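Local coordinates for protein nitrate reductase (Ulva prolifera, PDB 5YLY) that probably reduces nitrate to nitrite with electrons from NADH, which this FAD-binding cytochrome b5 reductase domain would pass on, at residues P150-N155 against E159-R164. Sequence-based numbering, arbitrary orientation.
Sequences PGHYKN and ESEVKR
Tyr153 and Ser160 form the hydrogen-bonded pair of a beta hairpin, Tyr153 N to Ser160 O and Ser160 N to Tyr153 O both spanning 3.0 Å. A third bond, 2.9 Å from Val162 N to Gly151 O, meets the Gly151 carbonyl from above its plane, just before strand 152-155 begins and just after strand 158-161 ends. Gly151, in the link from strand 145-149, suits its place: its phi is positive (68°), and a beta carbon would crowd Val162 O. Packing is tight around Tyr153, Val162 and the His152 ring. With CG between the backbone N and the carbonyl carbon (chi1 74°), the Tyr153 ring is turned toward the partner strand, where branched Val162 meets its edge (CD1 to CB, 3.9 Å) and the small side chain of Ser160 lets it lie close, CB against CE1.

On the other face the His152 ring lies with one face over Ser160 O, and Glu159 OE2 approaches its edge, 3.3 Å from CE1, with the carboxylate nearly perpendicular; ND1 is hydrogen-bonded to Asp148. Were His152 replaced by an alanine, Asp148 would probably lose this partner and Ser160 O its cover on one side. The solvent side is looser: Lys154 and Glu159 run alongside through their methylenes, CG to CG 3.5 Å, but their charged ends stay apart, and Glu161 is exposed. Strand 145-149 flanks 152-155 as the third strand of this small antiparallel sheet, and Tyr153 and Val162 pack on Ile260 in strand 259-264 of the parallel sheet of the NAD-binding domain.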
loop_
_atom_site.group_PDB
_atom_site.type_symbol
_atom_site.label_atom_id
_atom_site.label_comp_id
_atom_site.label_asym_id
_atom_site.label_seq_id
_atom_site.Cartn_x
_atom_site.Cartn_y
_atom_site.Cartn_z
ATOM N N PRO A 150 5.588 -15.999 9.276
ATOM C CA PRO A 150 6.824 -15.257 9.533
ATOM C C PRO A 150 7.998 -15.769 8.727
ATOM O O PRO A 150 8.277 -16.957 8.749
ATOM C CB PRO A 150 7.023 -15.423 11.042
ATOM C CG PRO A 150 5.622 -15.534 11.579
ATOM C CD PRO A 150 4.894 -16.338 10.542
ATOM N N GLY A 151 8.632 -14.868 7.979
ATOM C CA GLY A 151 9.815 -15.177 7.180
ATOM C C GLY A 151 9.585 -16.090 5.993
ATOM O O GLY A 151 10.498 -16.809 5.602
ATOM N N HIS A 152 8.385 -16.052 5.391
ATOM C CA HIS A 152 8.057 -16.899 4.241
ATOM C C HIS A 152 7.022 -16.260 3.350
ATOM O O HIS A 152 6.078 -15.620 3.841
ATOM C CB HIS A 152 7.561 -18.295 4.699
ATOM C CG HIS A 152 7.401 -19.304 3.589
ATOM N ND1 HIS A 152 6.207 -19.431 2.900
ATOM C CD2 HIS A 152 8.293 -20.189 3.081
ATOM C CE1 HIS A 152 6.411 -20.375 1.988
ATOM N NE2 HIS A 152 7.647 -20.866 2.063
ATOM N N TYR A 153 7.181 -16.469 2.038
ATOM C CA TYR A 153 6.217 -15.949 1.065
ATOM C C TYR A 153 5.970 -16.943 -0.073
ATOM O O TYR A 153 6.755 -17.872 -0.315
ATOM C CB TYR A 153 6.638 -14.558 0.510
ATOM C CG TYR A 153 7.794 -14.624 -0.473
ATOM C CD1 TYR A 153 9.113 -14.613 -0.029
ATOM C CD2 TYR A 153 7.564 -14.730 -1.846
ATOM C CE1 TYR A 153 10.177 -14.728 -0.924
ATOM C CE2 TYR A 153 8.620 -14.839 -2.749
ATOM C CZ TYR A 153 9.926 -14.838 -2.283
ATOM O OH TYR A 153 10.975 -14.916 -3.173
ATOM N N LYS A 154 4.887 -16.696 -0.804
ATOM C CA LYS A 154 4.527 -17.432 -2.010
ATOM C C LYS A 154 4.344 -16.338 -3.063
ATOM O O LYS A 154 3.784 -15.283 -2.754
ATOM C CB LYS A 154 3.181 -18.169 -1.852
ATOM C CG LYS A 154 3.104 -19.255 -0.791
ATOM C CD LYS A 154 1.654 -19.627 -0.556
ATOM C CE LYS A 154 1.491 -20.848 0.295
ATOM N NZ LYS A 154 0.052 -21.061 0.599
ATOM N N ASN A 155 4.857 -16.554 -4.274
ATOM C CA ASN A 155 4.683 -15.632 -5.398
ATOM C C ASN A 155 4.259 -16.521 -6.556
ATOM O O ASN A 155 5.066 -17.332 -7.027
ATOM C CB ASN A 155 5.962 -14.871 -5.734
ATOM C CG ASN A 155 5.724 -13.776 -6.744
ATOM O OD1 ASN A 155 4.681 -13.111 -6.752
ATOM N ND2 ASN A 155 6.703 -13.518 -7.571
ATOM N N GLU A 159 7.640 -20.541 -3.898
ATOM C CA GLU A 159 7.628 -20.401 -2.441
ATOM C C GLU A 159 9.063 -20.175 -1.953
ATOM O O GLU A 159 9.988 -20.750 -2.527
ATOM C CB GLU A 159 7.070 -21.693 -1.814
ATOM C CG GLU A 159 5.612 -21.571 -1.432
ATOM C CD GLU A 159 4.964 -22.792 -0.814
ATOM O OE1 GLU A 159 4.201 -23.482 -1.527
ATOM O OE2 GLU A 159 5.162 -23.019 0.403
ATOM N N SER A 160 9.266 -19.368 -0.887
ATOM C CA SER A 160 10.617 -19.143 -0.355
ATOM C C SER A 160 10.663 -18.531 1.013
ATOM O O SER A 160 9.748 -17.794 1.395
ATOM C CB SER A 160 11.449 -18.279 -1.301
ATOM O OG SER A 160 12.737 -18.040 -0.754
ATOM N N GLU A 161 11.769 -18.790 1.733
ATOM C CA GLU A 161 12.015 -18.148 3.017
ATOM C C GLU A 161 12.550 -16.761 2.694
ATOM O O GLU A 161 13.088 -16.520 1.605
ATOM C CB GLU A 161 13.044 -18.928 3.864
ATOM C CG GLU A 161 12.473 -20.149 4.566
ATOM C CD GLU A 161 13.520 -20.985 5.282
ATOM O OE1 GLU A 161 14.489 -21.427 4.620
ATOM O OE2 GLU A 161 13.373 -21.194 6.508
ATOM N N VAL A 162 12.365 -15.836 3.623
ATOM C CA VAL A 162 12.789 -14.458 3.422
ATOM C C VAL A 162 13.244 -13.925 4.779
ATOM O O VAL A 162 12.653 -14.273 5.803
ATOM C CB VAL A 162 11.682 -13.608 2.717
ATOM C CG1 VAL A 162 10.387 -13.534 3.545
ATOM C CG2 VAL A 162 12.183 -12.212 2.344
ATOM N N LYS A 163 14.321 -13.146 4.781
ATOM C CA LYS A 163 14.894 -12.551 5.992
ATOM C C LYS A 163 14.855 -11.023 5.955
ATOM O O LYS A 163 14.861 -10.374 7.018
ATOM C CB LYS A 163 16.366 -12.968 6.125
ATOM C CG LYS A 163 16.596 -14.474 6.241
ATOM C CD LYS A 163 18.061 -14.801 6.560
ATOM C CE LYS A 163 18.344 -14.885 8.050
ATOM N NZ LYS A 163 19.803 -14.974 8.339
ATOM N N ARG A 164 14.893 -10.460 4.726
ATOM C CA ARG A 164 14.933 -9.017 4.495
ATOM C C ARG A 164 14.036 -8.612 3.334
ATOM O O ARG A 164 14.026 -9.282 2.289
ATOM C CB ARG A 164 16.372 -8.555 4.243
ATOM C CG ARG A 164 17.346 -8.861 5.398
ATOM C CD ARG A 164 18.737 -8.292 5.194
ATOM N NE ARG A 164 19.206 -8.470 3.824
ATOM C CZ ARG A 164 20.342 -7.979 3.342
ATOM N NH1 ARG A 164 20.667 -8.173 2.077
ATOM N NH2 ARG A 164 21.167 -7.299 4.129
#